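Local structure of protein-tyrosine-phosphatase (Vibrio vulnificus, 7DHF) at residues S37-I48 with H70-L79; D53-N63 with Y124-Y135. The protein probably hydrolyses phosphotyrosine in proteins to tyrosine and phosphate, as a low-molecular-weight protein tyrosine phosphatase encoded by the gene wzb. The protein carries 1 engineered substitution. All coordinates share one frame; numbering follows the deposited sequence.

Interaction 1 of 2, residues S37-I48 with H70-L79; sequences SAGIAAEKSRLI and HQSQQLTSAL
Ser37 offers its carbonyl oxygen to the side-chain amide of Gln73, with NE2 2.9 Å from Ser37 O and the bond lying in the amide plane; the Ser37 hydroxyl bonds Glu23 and Asn15. Next door, the methyl of Ala38 packs against CD2 of Leu79 at 3.5 Å. Gly39, at the end of the edge strand, pairs through both its N and its O: N donates to Gln73 O, and O accepts from Leu75 N, making a single bridge around Gln74. A type I turn, Gly39 to Ala42, follows. In it, Ile40 O takes NE2 of Gln74 at 2.9 Å from above the carbonyl plane. The bend of Gln74 at chi2 (64°) brings its amide back to the turn, where OE1 accepts from Glu43 N at 2.9 Å, in the carbonyl plane and nearly straight (173°). A water ties the same OE1 to Lys44 N. From segment 70-79, Ser72 OG bonds Gly14 O, and His70 NE2 and Gln73 N bond Asn15, in the C(X)5R phosphate-binding loop of this family, whose nucleophile position is an engineered alanine, Ala12. The Gln74 amide thus ties residues 40-43 to segment 70-79, and a further bond from NE2 to Leu75 O helps fix its rotation.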
loop_
_atom_site.group_PDB
_atom_site.type_symbol
_atom_site.label_atom_id
_atom_site.label_comp_id
_atom_site.label_asym_id
_atom_site.label_seq_id
_atom_site.Cartn_x
_atom_site.Cartn_y
_atom_site.Cartn_z
ATOM N N SER A 37 1.460 -4.147 4.705
ATOM C CA SER A 37 2.091 -3.439 3.601
ATOM C C SER A 37 3.601 -3.618 3.652
ATOM O O SER A 37 4.170 -3.993 4.681
ATOM C CB SER A 37 1.723 -1.950 3.588
ATOM O OG SER A 37 2.109 -1.304 4.791
ATOM N N ALA A 38 4.244 -3.340 2.521
ATOM C CA ALA A 38 5.691 -3.459 2.417
ATOM C C ALA A 38 6.185 -2.596 1.266
ATOM O O ALA A 38 5.412 -2.172 0.403
ATOM C CB ALA A 38 6.124 -4.912 2.208
ATOM N N GLY A 39 7.494 -2.357 1.263
ATOM C CA GLY A 39 8.115 -1.524 0.253
ATOM C C GLY A 39 9.194 -2.242 -0.530
ATOM O O GLY A 39 10.042 -2.932 0.046
ATOM N N ILE A 40 9.174 -2.071 -1.855
ATOM C CA ILE A 40 10.148 -2.720 -2.728
ATOM C C ILE A 40 11.563 -2.250 -2.424
ATOM O O ILE A 40 12.528 -2.996 -2.628
ATOM C CB ILE A 40 9.763 -2.469 -4.201
ATOM C CG1 ILE A 40 8.475 -3.217 -4.541
ATOM C CG2 ILE A 40 10.890 -2.881 -5.144
ATOM C CD1 ILE A 40 7.788 -2.709 -5.783
ATOM N N ALA A 41 11.718 -1.012 -1.949
ATOM C CA ALA A 41 13.031 -0.423 -1.714
ATOM C C ALA A 41 13.147 0.136 -0.300
ATOM O O ALA A 41 13.914 1.070 -0.058
ATOM C CB ALA A 41 13.342 0.659 -2.748
ATOM N N ALA A 42 12.391 -0.420 0.646
ATOM C CA ALA A 42 12.430 0.097 2.011
ATOM C C ALA A 42 13.825 -0.028 2.611
ATOM O O ALA A 42 14.304 0.893 3.282
ATOM C CB ALA A 42 11.404 -0.634 2.875
ATOM N N GLU A 43 14.493 -1.159 2.379
ATOM C CA GLU A 43 15.809 -1.380 2.973
ATOM C C GLU A 43 16.855 -0.461 2.349
ATOM O O GLU A 43 17.613 0.206 3.064
ATOM C CB GLU A 43 16.203 -2.853 2.824
ATOM C CG GLU A 43 17.287 -3.322 3.788
ATOM C CD GLU A 43 17.295 -4.832 3.979
ATOM O OE1 GLU A 43 16.555 -5.534 3.257
ATOM O OE2 GLU A 43 18.049 -5.321 4.848
ATOM N N LYS A 44 16.907 -0.409 1.013
ATOM C CA LYS A 44 17.870 0.457 0.338
ATOM C C LYS A 44 17.631 1.925 0.659
ATOM O O LYS A 44 18.574 2.727 0.637
ATOM C CB LYS A 44 17.798 0.255 -1.177
ATOM C CG LYS A 44 18.483 -0.995 -1.685
ATOM C CD LYS A 44 18.678 -0.925 -3.192
ATOM C CE LYS A 44 19.276 -2.207 -3.739
ATOM N NZ LYS A 44 18.341 -3.356 -3.605
ATOM N N SER A 45 16.384 2.301 0.931
ATOM C CA SER A 45 16.057 3.671 1.299
ATOM C C SER A 45 16.372 3.981 2.758
ATOM O O SER A 45 16.168 5.121 3.188
ATOM C CB SER A 45 14.576 3.943 1.026
ATOM O OG SER A 45 14.264 3.732 -0.340
ATOM N N ARG A 46 16.860 3.000 3.519
ATOM C CA ARG A 46 17.190 3.178 4.934
ATOM C C ARG A 46 15.946 3.487 5.763
ATOM O O ARG A 46 16.017 4.192 6.773
ATOM C CB ARG A 46 18.261 4.256 5.133
ATOM C CG ARG A 46 19.545 3.985 4.359
ATOM C CD ARG A 46 20.535 5.137 4.480
ATOM N NE ARG A 46 19.986 6.403 4.001
ATOM C CZ ARG A 46 19.869 6.738 2.719
ATOM N NH1 ARG A 46 19.356 7.913 2.386
ATOM N NH2 ARG A 46 20.263 5.902 1.767
ATOM N N LEU A 47 14.799 2.942 5.351
ATOM C CA LEU A 47 13.526 3.238 5.990
ATOM C C LEU A 47 12.985 2.131 6.887
ATOM O O LEU A 47 11.973 2.357 7.559
ATOM C CB LEU A 47 12.470 3.588 4.929
ATOM C CG LEU A 47 12.700 4.892 4.160
ATOM C CD1 LEU A 47 11.694 5.029 3.031
ATOM C CD2 LEU A 47 12.621 6.101 5.082
ATOM N N ILE A 48 13.609 0.950 6.922
ATOM C CA ILE A 48 13.055 -0.147 7.712
ATOM C C ILE A 48 12.886 0.289 9.159
ATOM O O ILE A 48 13.811 0.827 9.782
ATOM C CB ILE A 48 13.929 -1.405 7.595
ATOM C CG1 ILE A 48 13.857 -1.962 6.170
ATOM C CG2 ILE A 48 13.494 -2.461 8.624
ATOM C CD1 ILE A 48 14.655 -3.234 5.951
ATOM N N HIS A 70 2.883 2.264 12.674
ATOM C CA HIS A 70 3.354 1.572 11.489
ATOM C C HIS A 70 4.873 1.480 11.523
ATOM O O HIS A 70 5.556 2.371 12.033
ATOM C CB HIS A 70 2.930 2.328 10.230
ATOM C CG HIS A 70 3.515 1.772 8.972
ATOM N ND1 HIS A 70 3.105 0.573 8.429
ATOM C CD2 HIS A 70 4.494 2.238 8.162
ATOM C CE1 HIS A 70 3.801 0.329 7.333
ATOM N NE2 HIS A 70 4.650 1.324 7.148
ATOM N N GLN A 71 5.397 0.383 10.982
ATOM C CA GLN A 71 6.832 0.200 10.807
ATOM C C GLN A 71 7.083 -0.247 9.377
ATOM O O GLN A 71 6.603 -1.307 8.962
ATOM C CB GLN A 71 7.376 -0.842 11.785
ATOM C CG GLN A 71 7.292 -0.439 13.244
ATOM C CD GLN A 71 7.759 -1.543 14.168
ATOM O OE1 GLN A 71 7.238 -2.658 14.133
ATOM N NE2 GLN A 71 8.754 -1.245 14.992
ATOM N N SER A 72 7.832 0.557 8.627
ATOM C CA SER A 72 8.173 0.204 7.256
ATOM C C SER A 72 8.937 -1.115 7.220
ATOM O O SER A 72 9.820 -1.362 8.044
ATOM C CB SER A 72 9.029 1.308 6.641
ATOM O OG SER A 72 9.549 0.917 5.383
ATOM N N GLN A 73 8.585 -1.971 6.258
ATOM C CA GLN A 73 9.270 -3.243 6.081
ATOM C C GLN A 73 9.558 -3.479 4.605
ATOM O O GLN A 73 8.865 -2.969 3.720
ATOM C CB GLN A 73 8.473 -4.424 6.659
ATOM C CG GLN A 73 7.300 -4.890 5.809
ATOM C CD GLN A 73 6.604 -6.092 6.411
ATOM O OE1 GLN A 73 7.251 -6.985 6.961
ATOM N NE2 GLN A 73 5.282 -6.118 6.321
ATOM N N GLN A 74 10.576 -4.301 4.359
ATOM C CA GLN A 74 11.042 -4.601 3.014
ATOM C C GLN A 74 10.248 -5.751 2.409
ATOM O O GLN A 74 9.922 -6.731 3.088
ATOM C CB GLN A 74 12.522 -4.988 3.070
ATOM C CG GLN A 74 13.105 -5.540 1.773
ATOM C CD GLN A 74 13.104 -4.530 0.644
ATOM O OE1 GLN A 74 13.406 -3.354 0.845
ATOM N NE2 GLN A 74 12.760 -4.987 -0.555
ATOM N N LEU A 75 9.949 -5.627 1.119
ATOM C CA LEU A 75 9.288 -6.700 0.395
ATOM C C LEU A 75 10.280 -7.823 0.122
ATOM O O LEU A 75 11.360 -7.591 -0.428
ATOM C CB LEU A 75 8.748 -6.162 -0.926
ATOM C CG LEU A 75 7.952 -7.149 -1.779
ATOM C CD1 LEU A 75 6.565 -7.369 -1.196
ATOM C CD2 LEU A 75 7.857 -6.642 -3.203
ATOM N N THR A 76 9.914 -9.043 0.510
ATOM C CA THR A 76 10.734 -10.218 0.259
ATOM C C THR A 76 9.858 -11.318 -0.320
ATOM O O THR A 76 8.629 -11.274 -0.233
ATOM C CB THR A 76 11.380 -10.756 1.542
ATOM O OG1 THR A 76 10.361 -11.281 2.402
ATOM C CG2 THR A 76 12.148 -9.663 2.268
ATOM N N SER A 77 10.511 -12.318 -0.916
ATOM C CA SER A 77 9.780 -13.472 -1.426
ATOM C C SER A 77 9.054 -14.198 -0.301
ATOM O O SER A 77 7.896 -14.601 -0.456
ATOM C CB SER A 77 10.742 -14.419 -2.140
ATOM O OG SER A 77 10.100 -15.634 -2.486
ATOM N N ALA A 78 9.720 -14.370 0.844
ATOM C CA ALA A 78 9.083 -15.031 1.978
ATOM C C ALA A 78 7.842 -14.269 2.431
ATOM O O ALA A 78 6.815 -14.876 2.755
ATOM C CB ALA A 78 10.077 -15.172 3.128
ATOM N N LEU A 79 7.919 -12.936 2.466
ATOM C CA LEU A 79 6.758 -12.147 2.857
ATOM C C LEU A 79 5.601 -12.363 1.889
ATOM O O LEU A 79 4.452 -12.537 2.311
ATOM C CB LEU A 79 7.129 -10.665 2.936
ATOM C CG LEU A 79 6.037 -9.746 3.489
ATOM C CD1 LEU A 79 5.818 -10.008 4.975
ATOM C CD2 LEU A 79 6.388 -8.289 3.252
HETATM O O HOH W 1 15.541 -2.313 -0.658
#

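Interaction 2 of 2, residues D53-N63 with Y124-Y135; sequences DAMAIEVAKEN and YRQSKEAFVHAY
Val59 is the knob of this helix pair, set among Lys128, Phe131, Val132 and Tyr135 where helices 54-61 and 128-135 cross at -55° with their axes 9.5 Å apart. Its two methyls divide the work: CG1 lies 3.6 Å from Tyr135 CB, and CG2 faces Phe131 CB and the aliphatic end of Lys128. Toward the start of the first helix the Phe131 ring receives Met55 over one face, CB standing 3.9 Å from the ring centroid and almost on its normal, a CH-pi contact. Met55 then bends at chi2 and chi3, which carries Met55 SD across the Lys128 chain, 3.7 Å from Lys128 CG. Lys128 runs fully extended along the flank of the interface and meets Glu62 coming from the opposite direction; NZ bonds OE2 at 2.7 Å on the syn lone pair, a salt bridge. Beyond Val59, the Tyr135 ring has the amide of Asn63 over one face, offset toward the rim, with Asn63 ND2 held in place by Val59 O. Asp53, the N-cap of the first helix, gives OD2 to Met55 N at 2.8 Å, while OD1 lies at the edge of the Tyr124 ring, in its plane, and takes a water that also binds Arg125 N. Apolar and aromatic groups therefore fill the middle of the crossing, and charged groups close its flank and end: the Asp53 carboxylate both caps a helix and, through water, holds the loop of Tyr124, whose backbone N is hydrogen-bonded to OD1 of Asp122, the predicted proton donor.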
loop_
_atom_site.group_PDB
_atom_site.type_symbol
_atom_site.label_atom_id
_atom_site.label_comp_id
_atom_site.label_asym_id
_atom_site.label_seq_id
_atom_site.Cartn_x
_atom_site.Cartn_y
_atom_site.Cartn_z
ATOM N N ASP A 53 4.952 8.469 7.248
ATOM C CA ASP A 53 5.237 9.891 7.156
ATOM C C ASP A 53 4.209 10.688 7.951
ATOM O O ASP A 53 3.008 10.410 7.897
ATOM C CB ASP A 53 5.193 10.302 5.685
ATOM C CG ASP A 53 5.593 11.740 5.468
ATOM O OD1 ASP A 53 6.739 11.978 5.030
ATOM O OD2 ASP A 53 4.757 12.630 5.726
ATOM N N ALA A 54 4.689 11.693 8.687
ATOM C CA ALA A 54 3.813 12.435 9.590
ATOM C C ALA A 54 2.630 13.049 8.851
ATOM O O ALA A 54 1.516 13.099 9.385
ATOM C CB ALA A 54 4.609 13.522 10.313
ATOM N N MET A 55 2.848 13.534 7.627
ATOM C CA MET A 55 1.745 14.144 6.894
ATOM C C MET A 55 0.769 13.089 6.387
ATOM O O MET A 55 -0.437 13.350 6.306
ATOM C CB MET A 55 2.273 14.985 5.733
ATOM C CG MET A 55 1.217 15.890 5.107
ATOM S SD MET A 55 0.550 17.094 6.284
ATOM C CE MET A 55 1.918 18.244 6.407
ATOM N N ALA A 56 1.263 11.897 6.040
ATOM C CA ALA A 56 0.362 10.800 5.704
ATOM C C ALA A 56 -0.505 10.425 6.900
ATOM O O ALA A 56 -1.710 10.190 6.754
ATOM C CB ALA A 56 1.159 9.592 5.211
ATOM N N ILE A 57 0.088 10.375 8.095
ATOM C CA ILE A 57 -0.691 10.085 9.296
ATOM C C ILE A 57 -1.751 11.156 9.510
ATOM O O ILE A 57 -2.912 10.853 9.809
ATOM C CB ILE A 57 0.237 9.952 10.520
ATOM C CG1 ILE A 57 1.232 8.803 10.322
ATOM C CG2 ILE A 57 -0.585 9.744 11.793
ATOM C CD1 ILE A 57 2.254 8.655 11.443
ATOM N N GLU A 58 -1.369 12.425 9.355
ATOM C CA GLU A 58 -2.287 13.525 9.630
ATOM C C GLU A 58 -3.471 13.502 8.669
ATOM O O GLU A 58 -4.628 13.622 9.088
ATOM C CB GLU A 58 -1.530 14.849 9.530
ATOM C CG GLU A 58 -2.365 16.096 9.762
ATOM C CD GLU A 58 -2.478 16.439 11.236
ATOM O OE1 GLU A 58 -2.581 15.506 12.061
ATOM O OE2 GLU A 58 -2.446 17.640 11.573
ATOM N N VAL A 59 -3.198 13.368 7.368
ATOM C CA VAL A 59 -4.276 13.357 6.382
ATOM C C VAL A 59 -5.226 12.196 6.642
ATOM O O VAL A 59 -6.451 12.348 6.568
ATOM C CB VAL A 59 -3.698 13.331 4.953
ATOM C CG1 VAL A 59 -4.788 13.061 3.925
ATOM C CG2 VAL A 59 -3.002 14.649 4.642
ATOM N N ALA A 60 -4.681 11.016 6.943
ATOM C CA ALA A 60 -5.538 9.875 7.248
ATOM C C ALA A 60 -6.346 10.125 8.514
ATOM O O ALA A 60 -7.537 9.800 8.575
ATOM C CB ALA A 60 -4.693 8.610 7.387
ATOM N N LYS A 61 -5.718 10.719 9.532
ATOM C CA LYS A 61 -6.414 10.988 10.786
ATOM C C LYS A 61 -7.597 11.922 10.567
ATOM O O LYS A 61 -8.647 11.766 11.202
ATOM C CB LYS A 61 -5.433 11.579 11.799
ATOM C CG LYS A 61 -6.022 11.834 13.176
ATOM C CD LYS A 61 -4.955 12.352 14.126
ATOM C CE LYS A 61 -5.516 12.634 15.510
ATOM N NZ LYS A 61 -4.460 13.114 16.444
ATOM N N GLU A 62 -7.448 12.902 9.672
ATOM C CA GLU A 62 -8.553 13.797 9.350
ATOM C C GLU A 62 -9.717 13.058 8.706
ATOM O O GLU A 62 -10.820 13.609 8.628
ATOM C CB GLU A 62 -8.060 14.907 8.421
ATOM C CG GLU A 62 -7.067 15.849 9.083
ATOM C CD GLU A 62 -6.461 16.843 8.112
ATOM O OE1 GLU A 62 -6.759 16.754 6.904
ATOM O OE2 GLU A 62 -5.685 17.712 8.562
ATOM N N ASN A 63 -9.492 11.830 8.236
ATOM C CA ASN A 63 -10.545 10.988 7.683
ATOM C C ASN A 63 -10.842 9.788 8.575
ATOM O O ASN A 63 -11.466 8.822 8.126
ATOM C CB ASN A 63 -10.168 10.537 6.272
ATOM C CG ASN A 63 -10.104 11.691 5.295
ATOM O OD1 ASN A 63 -11.113 12.069 4.701
ATOM N ND2 ASN A 63 -8.916 12.257 5.117
ATOM N N TYR A 124 5.850 11.675 -1.171
ATOM C CA TYR A 124 6.948 11.899 -0.239
ATOM C C TYR A 124 7.695 13.183 -0.570
ATOM O O TYR A 124 8.019 13.452 -1.731
ATOM C CB TYR A 124 7.903 10.706 -0.285
ATOM C CG TYR A 124 8.996 10.734 0.762
ATOM C CD1 TYR A 124 8.696 10.948 2.102
ATOM C CD2 TYR A 124 10.322 10.511 0.416
ATOM C CE1 TYR A 124 9.689 10.964 3.062
ATOM C CE2 TYR A 124 11.321 10.523 1.371
ATOM C CZ TYR A 124 10.999 10.747 2.691
ATOM O OH TYR A 124 11.990 10.758 3.644
ATOM N N ARG A 125 7.952 13.983 0.466
ATOM C CA ARG A 125 8.728 15.213 0.369
ATOM C C ARG A 125 8.014 16.316 -0.399
ATOM O O ARG A 125 8.644 17.302 -0.801
ATOM C CB ARG A 125 10.133 14.952 -0.181
ATOM C CG ARG A 125 10.997 14.272 0.851
ATOM C CD ARG A 125 12.466 14.212 0.459
ATOM N NE ARG A 125 13.261 13.391 1.377
ATOM C CZ ARG A 125 13.371 13.580 2.693
ATOM N NH1 ARG A 125 14.126 12.761 3.407
ATOM N NH2 ARG A 125 12.733 14.563 3.312
ATOM N N GLN A 126 6.705 16.185 -0.580
ATOM C CA GLN A 126 5.881 17.223 -1.175
ATOM C C GLN A 126 4.955 17.807 -0.111
ATOM O O GLN A 126 4.924 17.358 1.038
ATOM C CB GLN A 126 5.098 16.656 -2.361
ATOM C CG GLN A 126 5.986 16.232 -3.520
ATOM C CD GLN A 126 5.333 15.201 -4.412
ATOM O OE1 GLN A 126 4.352 15.486 -5.098
ATOM N NE2 GLN A 126 5.871 13.986 -4.401
ATOM N N SER A 127 4.201 18.829 -0.507
ATOM C CA SER A 127 3.322 19.526 0.416
ATOM C C SER A 127 2.116 18.657 0.771
ATOM O O SER A 127 1.857 17.615 0.158
ATOM C CB SER A 127 2.846 20.840 -0.198
ATOM O OG SER A 127 1.997 20.596 -1.304
ATOM N N LYS A 128 1.358 19.115 1.770
ATOM C CA LYS A 128 0.169 18.385 2.194
ATOM C C LYS A 128 -0.788 18.161 1.031
ATOM O O LYS A 128 -1.494 17.147 0.999
ATOM C CB LYS A 128 -0.550 19.155 3.302
ATOM C CG LYS A 128 -1.817 18.476 3.793
ATOM C CD LYS A 128 -2.374 19.150 5.033
ATOM C CE LYS A 128 -3.589 18.408 5.557
ATOM N NZ LYS A 128 -4.103 18.995 6.825
ATOM N N GLU A 129 -0.826 19.090 0.070
ATOM C CA GLU A 129 -1.696 18.922 -1.092
ATOM C C GLU A 129 -1.452 17.587 -1.778
ATOM O O GLU A 129 -2.399 16.909 -2.196
ATOM C CB GLU A 129 -1.467 20.059 -2.090
ATOM C CG GLU A 129 -2.070 21.389 -1.684
ATOM C CD GLU A 129 -2.031 22.404 -2.810
ATOM O OE1 GLU A 129 -2.744 22.202 -3.815
ATOM O OE2 GLU A 129 -1.279 23.396 -2.695
ATOM N N ALA A 130 -0.184 17.197 -1.921
ATOM C CA ALA A 130 0.132 15.925 -2.565
ATOM C C ALA A 130 -0.363 14.752 -1.731
ATOM O O ALA A 130 -0.805 13.736 -2.279
ATOM C CB ALA A 130 1.638 15.820 -2.806
ATOM N N PHE A 131 -0.291 14.871 -0.404
ATOM C CA PHE A 131 -0.798 13.814 0.463
ATOM C C PHE A 131 -2.320 13.734 0.404
ATOM O O PHE A 131 -2.892 12.639 0.478
ATOM C CB PHE A 131 -0.298 14.031 1.892
ATOM C CG PHE A 131 1.150 13.676 2.078
ATOM C CD1 PHE A 131 1.516 12.414 2.512
ATOM C CD2 PHE A 131 2.145 14.601 1.808
ATOM C CE1 PHE A 131 2.844 12.082 2.678
ATOM C CE2 PHE A 131 3.478 14.273 1.971
ATOM C CZ PHE A 131 3.827 13.012 2.406
ATOM N N VAL A 132 -2.993 14.878 0.274
ATOM C CA VAL A 132 -4.444 14.872 0.113
ATOM C C VAL A 132 -4.832 14.192 -1.195
ATOM O O VAL A 132 -5.790 13.411 -1.246
ATOM C CB VAL A 132 -5.000 16.306 0.213
ATOM C CG1 VAL A 132 -6.483 16.343 -0.146
ATOM C CG2 VAL A 132 -4.782 16.858 1.613
ATOM N N HIS A 133 -4.097 14.478 -2.272
ATOM C CA HIS A 133 -4.373 13.842 -3.557
ATOM C C HIS A 133 -4.160 12.336 -3.474
ATOM O O HIS A 133 -4.988 11.550 -3.952
ATOM C CB HIS A 133 -3.478 14.453 -4.636
ATOM C CG HIS A 133 -3.598 13.787 -5.971
ATOM N ND1 HIS A 133 -4.744 13.848 -6.736
ATOM C CD2 HIS A 133 -2.712 13.048 -6.682
ATOM C CE1 HIS A 133 -4.559 13.175 -7.857
ATOM N NE2 HIS A 133 -3.334 12.680 -7.850
ATOM N N ALA A 134 -3.046 11.914 -2.871
ATOM C CA ALA A 134 -2.787 10.487 -2.725
ATOM C C ALA A 134 -3.873 9.817 -1.897
ATOM O O ALA A 134 -4.366 8.743 -2.260
ATOM C CB ALA A 134 -1.413 10.263 -2.093
ATOM N N TYR A 135 -4.270 10.441 -0.783
ATOM C CA TYR A 135 -5.310 9.847 0.047
ATOM C C TYR A 135 -6.614 9.712 -0.726
ATOM O O TYR A 135 -7.303 8.690 -0.621
ATOM C CB TYR A 135 -5.531 10.655 1.329
ATOM C CG TYR A 135 -6.449 9.922 2.275
ATOM C CD1 TYR A 135 -5.935 9.076 3.245
ATOM C CD2 TYR A 135 -7.830 10.027 2.161
ATOM C CE1 TYR A 135 -6.763 8.374 4.092
ATOM C CE2 TYR A 135 -8.669 9.324 3.004
ATOM C CZ TYR A 135 -8.129 8.500 3.969
ATOM O OH TYR A 135 -8.951 7.793 4.815
HETATM O O HOH W 2 7.407 13.877 3.199
#

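In the fold
The two contacts interleave along the chain: 37-48, 53-63, 70-79, then 124-135. Their centres lie 20 Å apart, with nearest atoms about 5 Å from each other and no direct touch. Interaction 1 sits at the end of strand 34-39, an outermost strand of the four-stranded parallel sheet, whereas interaction 2 joins helix 54-61 to the start of helix 128-146. Helix 18-29 is common ground, since His70 of the first and Ala56 and Tyr135 of the second all touch it. Both contacts also border the loop between Ala12 (engineered, the predicted nucleophile position) and Arg18, predicted to be catalytic: Asn15 in it bonds His70 and Gln73, and Ile16 meets Leu47 and Tyr124.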